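Local coordinates for hypothetical sugar ABC-transporter sugar binding protein (Arthrobacter globiformis, PDB 7BVT), which binds cyclic alpha-maltosyl-1,6-maltose as the substrate-binding protein of a bacterial ABC transporter, and so probably delivers this cyclic sugar for uptake, at residues 45-50 and 316-321; 49-52 and 57-60; 243-248 and 391-396. All blocks are in the same frame, centred on the assembly; numbering follows the deposited sequence.

Contact 1 of 3, residues 45-50 and 316-321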
ATOM      1  N   ASP A  45     -10.254  -1.404 -19.146  1.00 21.46           N
ATOM      2  CA  ASP A  45     -11.036  -1.121 -20.373  1.00 22.81           C
ATOM      3  C   ASP A  45     -11.959  -2.291 -20.686  1.00 22.08           C
ATOM      4  O   ASP A  45     -13.079  -1.998 -21.093  1.00 21.45           O
ATOM      5  CB  ASP A  45     -10.105  -0.859 -21.552  1.00 27.20           C
ATOM      6  CG  ASP A  45      -9.334   0.439 -21.471  1.00 27.57           C
ATOM      7  OD1 ASP A  45      -9.741   1.378 -20.749  1.00 31.53           O
ATOM      8  OD2 ASP A  45      -8.324   0.525 -22.172  1.00 38.68           O
ATOM      9  N   ALA A  46     -11.549  -3.545 -20.503  1.00 21.27           N
ATOM     10  CA  ALA A  46     -12.405  -4.717 -20.807  1.00 24.96           C
ATOM     11  C   ALA A  46     -13.607  -4.724 -19.849  1.00 26.16           C
ATOM     12  O   ALA A  46     -14.730  -4.999 -20.274  1.00 24.04           O
ATOM     13  CB  ALA A  46     -11.639  -6.009 -20.681  1.00 26.07           C
ATOM     14  N   MET A  47     -13.369  -4.360 -18.589  1.00 22.18           N
ATOM     15  CA  MET A  47     -14.464  -4.315 -17.579  1.00 21.05           C
ATOM     16  C   MET A  47     -15.424  -3.178 -17.895  1.00 19.88           C
ATOM     17  O   MET A  47     -16.642  -3.354 -17.685  1.00 21.17           O
ATOM     18  CB  MET A  47     -13.845  -4.156 -16.199  1.00 21.82           C
ATOM     19  CG  MET A  47     -12.819  -5.244 -16.086  1.00 27.23           C
ATOM     20  SD  MET A  47     -12.695  -5.835 -14.487  1.00 33.00           S
ATOM     21  CE  MET A  47     -14.319  -6.570 -14.497  1.00 25.74           C
ATOM     22  N   VAL A  48     -14.906  -2.033 -18.331  1.00 20.21           N
ATOM     23  CA  VAL A  48     -15.746  -0.896 -18.779  1.00 20.90           C
ATOM     24  C   VAL A  48     -16.589  -1.418 -19.951  1.00 21.93           C
ATOM     25  O   VAL A  48     -17.824  -1.173 -19.961  1.00 21.74           O
ATOM     26  CB  VAL A  48     -14.878   0.330 -19.110  1.00 21.45           C
ATOM     27  CG1 VAL A  48     -15.607   1.376 -19.928  1.00 22.71           C
ATOM     28  CG2 VAL A  48     -14.310   0.988 -17.856  1.00 22.33           C
ATOM     29  N   ASP A  49     -15.963  -2.112 -20.903  1.00 24.00           N
ATOM     30  CA  ASP A  49     -16.731  -2.640 -22.072  1.00 27.51           C
ATOM     31  C   ASP A  49     -17.870  -3.510 -21.588  1.00 21.33           C
ATOM     32  O   ASP A  49     -19.042  -3.345 -22.097  1.00 25.46           O
ATOM     33  CB  ASP A  49     -15.860  -3.517 -22.980  1.00 27.67           C
ATOM     34  CG  ASP A  49     -14.862  -2.721 -23.764  1.00 32.60           C
ATOM     35  OD1 ASP A  49     -15.060  -1.489 -23.846  1.00 31.27           O
ATOM     36  OD2 ASP A  49     -13.893  -3.385 -24.278  1.00 36.70           O
ATOM     37  N   THR A  50     -17.562  -4.428 -20.669  1.00 19.51           N
ATOM     38  CA  THR A  50     -18.499  -5.389 -20.093  1.00 21.25           C
ATOM     39  C   THR A  50     -19.654  -4.606 -19.464  1.00 24.55           C
ATOM     40  O   THR A  50     -20.831  -4.900 -19.766  1.00 22.75           O
ATOM     41  CB  THR A  50     -17.810  -6.372 -19.158  1.00 22.32           C
ATOM     42  OG1 THR A  50     -16.871  -7.139 -19.925  1.00 22.59           O
ATOM     43  CG2 THR A  50     -18.780  -7.310 -18.489  1.00 20.74           C
ATOM     44  N   LEU A 316     -19.420   1.792  -9.953  1.00 16.94           N
ATOM     45  CA  LEU A 316     -18.505   1.359  -8.861  1.00 16.43           C
ATOM     46  C   LEU A 316     -19.144   0.171  -8.133  1.00 16.59           C
ATOM     47  O   LEU A 316     -18.435  -0.769  -7.775  1.00 17.06           O
ATOM     48  CB  LEU A 316     -18.230   2.544  -7.928  1.00 15.41           C
ATOM     49  CG  LEU A 316     -17.401   3.693  -8.471  1.00 16.88           C
ATOM     50  CD1 LEU A 316     -17.140   4.736  -7.403  1.00 17.94           C
ATOM     51  CD2 LEU A 316     -16.099   3.240  -9.080  1.00 18.14           C
ATOM     52  N   SER A 317     -20.468   0.181  -7.926  1.00 16.59           N
ATOM     53  CA  SER A 317     -21.162  -0.952  -7.248  1.00 16.36           C
ATOM     54  C   SER A 317     -20.935  -2.227  -8.071  1.00 15.69           C
ATOM     55  O   SER A 317     -20.616  -3.264  -7.520  1.00 17.09           O
ATOM     56  CB  SER A 317     -22.647  -0.672  -7.073  1.00 16.10           C
ATOM     57  OG  SER A 317     -22.862   0.486  -6.250  1.00 18.35           O
ATOM     58  N   TRP A 318     -21.077  -2.122  -9.390  1.00 17.37           N
ATOM     59  CA  TRP A 318     -20.890  -3.318 -10.256  1.00 17.35           C
ATOM     60  C   TRP A 318     -19.436  -3.790 -10.180  1.00 17.52           C
ATOM     61  O   TRP A 318     -19.183  -5.004 -10.058  1.00 16.55           O
ATOM     62  CB  TRP A 318     -21.357  -2.975 -11.681  1.00 17.70           C
ATOM     63  CG  TRP A 318     -21.091  -4.089 -12.632  1.00 17.32           C
ATOM     64  CD1 TRP A 318     -21.925  -5.131 -12.931  1.00 18.22           C
ATOM     65  CD2 TRP A 318     -19.914  -4.249 -13.454  1.00 17.59           C
ATOM     66  NE1 TRP A 318     -21.311  -5.979 -13.827  1.00 20.38           N
ATOM     67  CE2 TRP A 318     -20.117  -5.433 -14.201  1.00 18.39           C
ATOM     68  CE3 TRP A 318     -18.716  -3.534 -13.646  1.00 17.80           C
ATOM     69  CZ2 TRP A 318     -19.141  -5.958 -15.032  1.00 18.88           C
ATOM     70  CZ3 TRP A 318     -17.781  -4.019 -14.534  1.00 17.38           C
ATOM     71  CH2 TRP A 318     -18.018  -5.183 -15.258  1.00 16.92           C
ATOM     72  N   PHE A 319     -18.523  -2.841 -10.268  1.00 16.28           N
ATOM     73  CA  PHE A 319     -17.077  -3.111 -10.189  1.00 17.98           C
ATOM     74  C   PHE A 319     -16.736  -3.830  -8.880  1.00 17.27           C
ATOM     75  O   PHE A 319     -15.811  -4.643  -8.869  1.00 17.60           O
ATOM     76  CB  PHE A 319     -16.280  -1.818 -10.343  1.00 17.77           C
ATOM     77  CG  PHE A 319     -14.877  -2.088 -10.807  1.00 16.67           C
ATOM     78  CD1 PHE A 319     -14.615  -2.433 -12.128  1.00 18.84           C
ATOM     79  CD2 PHE A 319     -13.813  -1.965  -9.934  1.00 19.21           C
ATOM     80  CE1 PHE A 319     -13.317  -2.629 -12.559  1.00 21.65           C
ATOM     81  CE2 PHE A 319     -12.518  -2.156 -10.387  1.00 18.03           C
ATOM     82  CZ  PHE A 319     -12.277  -2.502 -11.696  1.00 19.04           C
ATOM     83  N   LEU A 320     -17.505  -3.581  -7.816  1.00 15.92           N
ATOM     84  CA  LEU A 320     -17.186  -4.134  -6.464  1.00 17.05           C
ATOM     85  C   LEU A 320     -17.990  -5.399  -6.156  1.00 19.26           C
ATOM     86  O   LEU A 320     -17.908  -5.890  -5.026  1.00 18.67           O
ATOM     87  CB  LEU A 320     -17.434  -3.025  -5.437  1.00 16.85           C
ATOM     88  CG  LEU A 320     -16.359  -1.932  -5.454  1.00 17.18           C
ATOM     89  CD1 LEU A 320     -16.741  -0.750  -4.583  1.00 19.54           C
ATOM     90  CD2 LEU A 320     -14.980  -2.479  -5.049  1.00 18.09           C
ATOM     91  N   GLU A 321     -18.761  -5.935  -7.111  1.00 17.21           N
ATOM     92  CA  GLU A 321     -19.429  -7.244  -6.881  1.00 17.71           C
ATOM     93  C   GLU A 321     -18.353  -8.325  -6.901  1.00 17.65           C
ATOM     94  O   GLU A 321     -17.333  -8.191  -7.623  1.00 18.80           O
ATOM     95  CB  GLU A 321     -20.510  -7.487  -7.930  1.00 18.79           C
ATOM     96  CG  GLU A 321     -21.621  -6.465  -7.858  1.00 20.39           C
ATOM     97  CD  GLU A 321     -22.736  -6.608  -8.872  1.00 24.27           C
ATOM     98  OE1 GLU A 321     -22.636  -7.498  -9.750  1.00 25.18           O
ATOM     99  OE2 GLU A 321     -23.694  -5.827  -8.776  1.00 25.65           O
TER
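Trp-318 and Phe-319, at the C-terminal end of helix 306-319, reach Met-47 and Thr-50 on helix 38-53 in a helix-helix contact that includes a Met-aromatic pair; it lies in a lobe of this solute-binding protein fold. CG of Trp-318 stands anti to the backbone N (chi1 175°), and the long, flat indole lets its six-membered ring lie against the backbone and methyl of the other helix. CH2 of Trp-318 lies 3.3 Å from the backbone O of Met-47, and its CZ2 meets CG2 of Thr-50 at 3.7 Å, the two side chains crossing at about a right angle. Threonine suits this exposed position, with a methyl to turn to the indole and a hydroxyl on its other branch. CE of Met-47 adds an apolar touch, 4.0 Å from CH2 of Trp-318. Phe-319 follows, buried, with Trp-328 packed edge-to-face against its ring. Methionine is apt between the two aromatics: its chain bends at chi2 and chi3, and sulfur and methyl serve different rings. SD of Met-47 approaches the Phe-319 ring obliquely, 58° off the normal, with CE1 nearest at 3.8 Å. CB of Met-47 lies in the plane of the Phe-319 ring, 4.0 Å from CE1 at the edge.

Contact 2 of 3, residues 49-52 and 57-60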
ATOM      1  N   ASP A  49     -15.963  -2.112 -20.903  1.00 24.00           N
ATOM      2  CA  ASP A  49     -16.731  -2.640 -22.072  1.00 27.51           C
ATOM      3  C   ASP A  49     -17.870  -3.510 -21.588  1.00 21.33           C
ATOM      4  O   ASP A  49     -19.042  -3.345 -22.097  1.00 25.46           O
ATOM      5  CB  ASP A  49     -15.860  -3.517 -22.980  1.00 27.67           C
ATOM      6  CG  ASP A  49     -14.862  -2.721 -23.764  1.00 32.60           C
ATOM      7  OD1 ASP A  49     -15.060  -1.489 -23.846  1.00 31.27           O
ATOM      8  OD2 ASP A  49     -13.893  -3.385 -24.278  1.00 36.70           O
ATOM      9  N   THR A  50     -17.562  -4.428 -20.669  1.00 19.51           N
ATOM     10  CA  THR A  50     -18.499  -5.389 -20.093  1.00 21.25           C
ATOM     11  C   THR A  50     -19.654  -4.606 -19.464  1.00 24.55           C
ATOM     12  O   THR A  50     -20.831  -4.900 -19.766  1.00 22.75           O
ATOM     13  CB  THR A  50     -17.810  -6.372 -19.158  1.00 22.32           C
ATOM     14  OG1 THR A  50     -16.871  -7.139 -19.925  1.00 22.59           O
ATOM     15  CG2 THR A  50     -18.780  -7.310 -18.489  1.00 20.74           C
ATOM     16  N   TYR A  51     -19.361  -3.669 -18.563  1.00 19.50           N
ATOM     17  CA  TYR A  51     -20.430  -2.856 -17.929  1.00 19.87           C
ATOM     18  C   TYR A  51     -21.277  -2.114 -18.964  1.00 20.39           C
ATOM     19  O   TYR A  51     -22.517  -2.134 -18.831  1.00 21.65           O
ATOM     20  CB  TYR A  51     -19.796  -1.900 -16.916  1.00 18.10           C
ATOM     21  CG  TYR A  51     -20.781  -0.965 -16.271  1.00 18.27           C
ATOM     22  CD1 TYR A  51     -21.576  -1.394 -15.238  1.00 19.23           C
ATOM     23  CD2 TYR A  51     -20.933   0.331 -16.740  1.00 19.35           C
ATOM     24  CE1 TYR A  51     -22.454  -0.517 -14.611  1.00 19.70           C
ATOM     25  CE2 TYR A  51     -21.833   1.197 -16.133  1.00 18.48           C
ATOM     26  CZ  TYR A  51     -22.579   0.779 -15.058  1.00 17.96           C
ATOM     27  OH  TYR A  51     -23.442   1.685 -14.473  1.00 19.54           O
ATOM     28  N   ASN A  52     -20.616  -1.438 -19.899  1.00 20.07           N
ATOM     29  CA  ASN A  52     -21.288  -0.630 -20.954  1.00 22.78           C
ATOM     30  C   ASN A  52     -22.219  -1.536 -21.754  1.00 24.93           C
ATOM     31  O   ASN A  52     -23.298  -1.070 -22.105  1.00 26.05           O
ATOM     32  CB  ASN A  52     -20.255   0.072 -21.829  1.00 24.23           C
ATOM     33  CG  ASN A  52     -19.782   1.337 -21.158  1.00 23.93           C
ATOM     34  OD1 ASN A  52     -20.398   1.808 -20.179  1.00 24.14           O
ATOM     35  ND2 ASN A  52     -18.703   1.916 -21.671  1.00 24.79           N
ATOM     36  N   ASP A  57     -28.428   2.371 -19.144  1.00 22.98           N
ATOM     37  CA  ASP A  57     -28.723   3.529 -18.258  1.00 24.61           C
ATOM     38  C   ASP A  57     -27.496   4.389 -18.019  1.00 29.44           C
ATOM     39  O   ASP A  57     -27.684   5.605 -17.800  1.00 27.62           O
ATOM     40  CB  ASP A  57     -29.261   3.074 -16.912  1.00 28.32           C
ATOM     41  CG  ASP A  57     -30.527   2.287 -17.095  1.00 29.68           C
ATOM     42  OD1 ASP A  57     -31.428   2.861 -17.699  1.00 33.69           O
ATOM     43  OD2 ASP A  57     -30.537   1.111 -16.707  1.00 30.29           O
ATOM     44  N   VAL A  58     -26.296   3.794 -18.065  1.00 22.84           N
ATOM     45  CA  VAL A  58     -25.013   4.495 -17.810  1.00 23.45           C
ATOM     46  C   VAL A  58     -24.040   4.095 -18.906  1.00 23.20           C
ATOM     47  O   VAL A  58     -23.956   2.897 -19.219  1.00 23.56           O
ATOM     48  CB  VAL A  58     -24.476   4.135 -16.417  1.00 23.06           C
ATOM     49  CG1 VAL A  58     -23.185   4.866 -16.096  1.00 24.05           C
ATOM     50  CG2 VAL A  58     -25.507   4.387 -15.352  1.00 25.92           C
ATOM     51  N   ARG A  59     -23.263   5.062 -19.407  1.00 24.13           N
ATOM     52  CA  ARG A  59     -22.126   4.796 -20.310  1.00 25.40           C
ATOM     53  C   ARG A  59     -20.881   5.407 -19.664  1.00 22.39           C
ATOM     54  O   ARG A  59     -20.879   6.645 -19.413  1.00 23.07           O
ATOM     55  CB  ARG A  59     -22.337   5.378 -21.711  1.00 29.13           C
ATOM     56  CG  ARG A  59     -21.096   5.341 -22.592  1.00 32.39           C
ATOM     57  CD  ARG A  59     -21.370   5.545 -24.086  1.00 39.66           C
ATOM     58  NE  ARG A  59     -20.179   5.208 -24.892  1.00 48.51           N
ATOM     59  CZ  ARG A  59     -19.742   3.961 -25.151  1.00 51.34           C
ATOM     60  NH1 ARG A  59     -20.391   2.899 -24.688  1.00 60.56           N
ATOM     61  NH2 ARG A  59     -18.654   3.774 -25.878  1.00 52.98           N
ATOM     62  N   ILE A  60     -19.903   4.538 -19.398  1.00 22.31           N
ATOM     63  CA  ILE A  60     -18.609   4.910 -18.781  1.00 21.80           C
ATOM     64  C   ILE A  60     -17.640   5.233 -19.916  1.00 20.78           C
ATOM     65  O   ILE A  60     -17.489   4.391 -20.836  1.00 23.00           O
ATOM     66  CB  ILE A  60     -18.046   3.779 -17.901  1.00 23.02           C
ATOM     67  CG1 ILE A  60     -18.935   3.501 -16.675  1.00 24.27           C
ATOM     68  CG2 ILE A  60     -16.590   4.108 -17.528  1.00 21.47           C
ATOM     69  CD1 ILE A  60     -18.939   4.597 -15.631  1.00 24.63           C
TER
HETATM   70  O   HOH W   1     -24.200   1.813 -21.604  1.00 31.84           O
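With CG of Asn-52 anti to its carbonyl carbon (chi1 -82°), the carboxamide faces the backbone of Ile-60; Tyr-51, its CG anti to the backbone N (chi1 176°), swings its ring across to Val-58 and Ile-60. The contact joins helix 38-53 to strand 58-64 within a beta-alpha-beta unit. Asparagine suits its place because one amide can both accept and donate. Ile-60 N gives its hydrogen to a lone pair of Asn-52 OD1 (2.9 Å, 176°), and Asn-52 ND2 returns a bond of 2.9 Å to Ile-60 O, which lies almost in the amide plane. Two bonds to one residue fix the amide's rotation. Replaced by an alanine, this position is likely to lose both amide bonds, leaving N and O of Ile-60 without these partners and the helix less firmly tied to the strand. Tyrosine offers an apolar ring and a polar end. CE2 of Tyr-51 meets CG1 of Ile-60 at 3.7 Å. CG1 of Val-58 lies at the ring edge. OH of Tyr-51, hydrogen-bonded to Asp-314, passes 3.3 Å from CB of Val-58. Beta-branched Val-58 and Ile-60 fit both the strand and this apolar surface. A water lies between the two backbones, 2.6 Å from Val-58 O and 3.1 Å from Asn-52 O.

Contact 3 of 3, residues 243-248 and 391-396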
ATOM      1  N   SER A 243      22.038  -5.148   6.972  1.00 21.64           N
ATOM      2  CA  SER A 243      21.249  -4.229   6.105  1.00 23.32           C
ATOM      3  C   SER A 243      21.982  -2.903   5.929  1.00 23.98           C
ATOM      4  O   SER A 243      21.706  -1.977   6.683  1.00 22.98           O
ATOM      5  CB  SER A 243      19.910  -3.961   6.779  1.00 20.16           C
ATOM      6  OG  SER A 243      19.263  -5.193   7.032  1.00 19.72           O
ATOM      7  N   PRO A 244      22.994  -2.783   5.048  1.00 23.73           N
ATOM      8  CA  PRO A 244      23.753  -1.548   5.013  1.00 25.62           C
ATOM      9  C   PRO A 244      22.881  -0.340   4.706  1.00 23.03           C
ATOM     10  O   PRO A 244      21.940  -0.427   3.970  1.00 22.60           O
ATOM     11  CB  PRO A 244      24.804  -1.781   3.910  1.00 26.31           C
ATOM     12  CG  PRO A 244      24.975  -3.278   3.911  1.00 28.56           C
ATOM     13  CD  PRO A 244      23.582  -3.822   4.180  1.00 26.39           C
ATOM     14  N   TYR A 245      23.324   0.795   5.215  1.00 24.58           N
ATOM     15  CA  TYR A 245      22.740   2.118   4.906  1.00 24.44           C
ATOM     16  C   TYR A 245      22.950   2.467   3.442  1.00 25.55           C
ATOM     17  O   TYR A 245      24.039   2.194   2.878  1.00 27.31           O
ATOM     18  CB  TYR A 245      23.342   3.203   5.802  1.00 26.39           C
ATOM     19  CG  TYR A 245      22.887   4.581   5.384  1.00 28.70           C
ATOM     20  CD1 TYR A 245      21.551   4.930   5.448  1.00 27.90           C
ATOM     21  CD2 TYR A 245      23.781   5.522   4.894  1.00 29.64           C
ATOM     22  CE1 TYR A 245      21.120   6.198   5.079  1.00 27.76           C
ATOM     23  CE2 TYR A 245      23.363   6.780   4.486  1.00 30.22           C
ATOM     24  CZ  TYR A 245      22.033   7.132   4.605  1.00 34.52           C
ATOM     25  OH  TYR A 245      21.629   8.377   4.191  1.00 29.41           O
ATOM     26  N   ALA A 246      21.923   3.046   2.822  1.00 28.22           N
ATOM     27  CA  ALA A 246      21.954   3.553   1.427  1.00 27.98           C
ATOM     28  C   ALA A 246      22.354   2.442   0.442  1.00 29.06           C
ATOM     29  O   ALA A 246      23.103   2.704  -0.542  1.00 32.70           O
ATOM     30  CB  ALA A 246      22.872   4.762   1.357  1.00 31.71           C
ATOM     31  N   LYS A 247      21.819   1.244   0.616  1.00 27.45           N
ATOM     32  CA  LYS A 247      22.109   0.066  -0.245  1.00 27.92           C
ATOM     33  C   LYS A 247      20.810  -0.629  -0.636  1.00 25.53           C
ATOM     34  O   LYS A 247      20.829  -1.832  -0.867  1.00 26.24           O
ATOM     35  CB  LYS A 247      23.032  -0.916   0.486  1.00 31.79           C
ATOM     36  CG  LYS A 247      24.484  -0.458   0.609  1.00 41.39           C
ATOM     37  CD  LYS A 247      25.130  -0.077  -0.701  1.00 44.45           C
ATOM     38  CE  LYS A 247      25.086  -1.184  -1.725  1.00 47.32           C
ATOM     39  NZ  LYS A 247      26.020  -0.911  -2.847  1.00 56.19           N
ATOM     40  N   TRP A 248      19.709   0.100  -0.740  1.00 26.44           N
ATOM     41  CA  TRP A 248      18.448  -0.502  -1.248  1.00 26.01           C
ATOM     42  C   TRP A 248      18.704  -1.089  -2.637  1.00 27.42           C
ATOM     43  O   TRP A 248      19.381  -0.431  -3.430  1.00 28.44           O
ATOM     44  CB  TRP A 248      17.298   0.511  -1.279  1.00 28.00           C
ATOM     45  CG  TRP A 248      16.061  -0.104  -1.860  1.00 24.76           C
ATOM     46  CD1 TRP A 248      15.565   0.017  -3.129  1.00 26.39           C
ATOM     47  CD2 TRP A 248      15.217  -1.055  -1.202  1.00 23.80           C
ATOM     48  NE1 TRP A 248      14.447  -0.771  -3.300  1.00 25.75           N
ATOM     49  CE2 TRP A 248      14.233  -1.465  -2.128  1.00 25.18           C
ATOM     50  CE3 TRP A 248      15.195  -1.598   0.083  1.00 23.92           C
ATOM     51  CZ2 TRP A 248      13.212  -2.356  -1.781  1.00 24.96           C
ATOM     52  CZ3 TRP A 248      14.217  -2.514   0.407  1.00 26.22           C
ATOM     53  CH2 TRP A 248      13.222  -2.865  -0.502  1.00 23.22           C
ATOM     54  N   ALA A 391      19.237   8.690  12.000  1.00 24.17           N
ATOM     55  CA  ALA A 391      19.606   7.517  12.833  1.00 24.03           C
ATOM     56  C   ALA A 391      20.114   6.400  11.929  1.00 25.41           C
ATOM     57  O   ALA A 391      21.116   5.770  12.285  1.00 23.33           O
ATOM     58  CB  ALA A 391      18.461   7.054  13.656  1.00 23.55           C
ATOM     59  N   LEU A 392      19.490   6.154  10.797  1.00 23.07           N
ATOM     60  CA  LEU A 392      19.915   5.054   9.879  1.00 22.28           C
ATOM     61  C   LEU A 392      21.335   5.356   9.372  1.00 24.98           C
ATOM     62  O   LEU A 392      22.172   4.411   9.171  1.00 24.36           O
ATOM     63  CB  LEU A 392      18.891   4.927   8.739  1.00 22.60           C
ATOM     64  CG  LEU A 392      17.426   4.834   9.164  1.00 20.50           C
ATOM     65  CD1 LEU A 392      16.547   4.613   7.956  1.00 19.34           C
ATOM     66  CD2 LEU A 392      17.217   3.764  10.224  1.00 21.63           C
ATOM     67  N   ALA A 393      21.665   6.647   9.227  1.00 25.28           N
ATOM     68  CA  ALA A 393      22.951   7.078   8.639  1.00 27.12           C
ATOM     69  C   ALA A 393      24.045   7.085   9.715  1.00 29.21           C
ATOM     70  O   ALA A 393      25.228   7.361   9.359  1.00 30.15           O
ATOM     71  CB  ALA A 393      22.800   8.442   7.936  1.00 26.54           C
ATOM     72  N   GLY A 394      23.708   6.848  10.978  1.00 26.13           N
ATOM     73  CA  GLY A 394      24.640   6.873  12.114  1.00 29.72           C
ATOM     74  C   GLY A 394      24.879   8.268  12.675  1.00 32.80           C
ATOM     75  O   GLY A 394      25.796   8.406  13.506  1.00 33.01           O
ATOM     76  N   GLU A 395      24.100   9.268  12.255  1.00 29.91           N
ATOM     77  CA  GLU A 395      24.314  10.694  12.627  1.00 30.85           C
ATOM     78  C   GLU A 395      23.457  11.089  13.823  1.00 32.75           C
ATOM     79  O   GLU A 395      23.588  12.235  14.285  1.00 32.02           O
ATOM     80  CB  GLU A 395      24.043  11.599  11.433  1.00 39.64           C
ATOM     81  CG  GLU A 395      25.139  11.521  10.381  1.00 43.88           C
ATOM     82  CD  GLU A 395      24.740  12.131   9.050  1.00 52.22           C
ATOM     83  OE1 GLU A 395      23.776  12.920   9.035  1.00 57.22           O
ATOM     84  OE2 GLU A 395      25.357  11.776   8.023  1.00 63.30           O
ATOM     85  N   ALA A 396      22.548  10.231  14.287  1.00 27.29           N
ATOM     86  CA  ALA A 396      21.738  10.496  15.487  1.00 25.48           C
ATOM     87  C   ALA A 396      21.454   9.203  16.225  1.00 24.39           C
ATOM     88  O   ALA A 396      21.421   8.136  15.551  1.00 27.31           O
ATOM     89  CB  ALA A 396      20.419  11.157  15.122  1.00 29.00           C
TER
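Tyr-245 spreads its ring across Ala-393 in a CH-pi contact, where a type II beta turn from Pro-244 to Lys-247 meets a Schellman motif closing helix 377-392. Both belong to the lobe of the solute-binding fold that also holds helix 225-239. Leu-392 serves two sides, touching the tyrosine and packing also on Leu-231, Trp-234 and Ile-238 of helix 225-239. Past Ala-393 the chain turns at Gly-394, whose positive phi of 84° favours glycine, and Gly-394 N bonds back to Ala-391 O at 3.1 Å. The tyrosine side chain leaves the turn with CG anti to the backbone N (chi1 173°), which points the ring at the helix end. CB of Tyr-245 begins the contact 3.8 Å from the backbone O of Leu-392. CG still lies near that oxygen, which approaches the ring obliquely, and beyond it the ring comes over CA of Ala-393. On one flank CD1 of Tyr-245 lies 4.2 Å from CB of Leu-392; on the other, CD2 faces Ala-393 CA. That CA stands almost exactly over the centre of the Tyr-245 ring. Alanine suits this spot because its small side chain lets the backbone come so near the ring. The opposite face is met toward its rim by CB of Ala-246, which leaves the aromatic plane held between two alanines. Farther out, CE1 and CE2 straddle the Ala-393 methyl, and CZ of Tyr-245 comes nearest, 3.7 Å from CB of Ala-393. Tyrosine rather than phenylalanine fits the tip, since the hydroxyl is hydrogen-bonded to Glu-389, one turn earlier in the helix. OH of Tyr-245 also passes 3.9 Å from CB of Ala-393.

In the fold
From the N terminus, strand 28-34 leads into helix 38-53, where contacts 1 and 2 both begin, sharing Asp-49 and Thr-50. Contact 2 closes at once, a short loop returning the chain to strand 58-64. Contact 1 closes only at 316-321, 266 residues later, so the short loop of contact 2 lies within the long span of contact 1; in space their centres are about 8 Å apart, and Tyr-51 touches Trp-318. Together they tie helix 38-53 to a neighbouring strand and to helix 306-319. Contact 3 opens at 243-248, inside the span of contact 1, and closes at 391-396 beyond it, so the two cross. It lies on the opposite side of the chain's centre, about 45 Å from contact 1 between centres, joining the 243-248 loop to the end of helix 377-392.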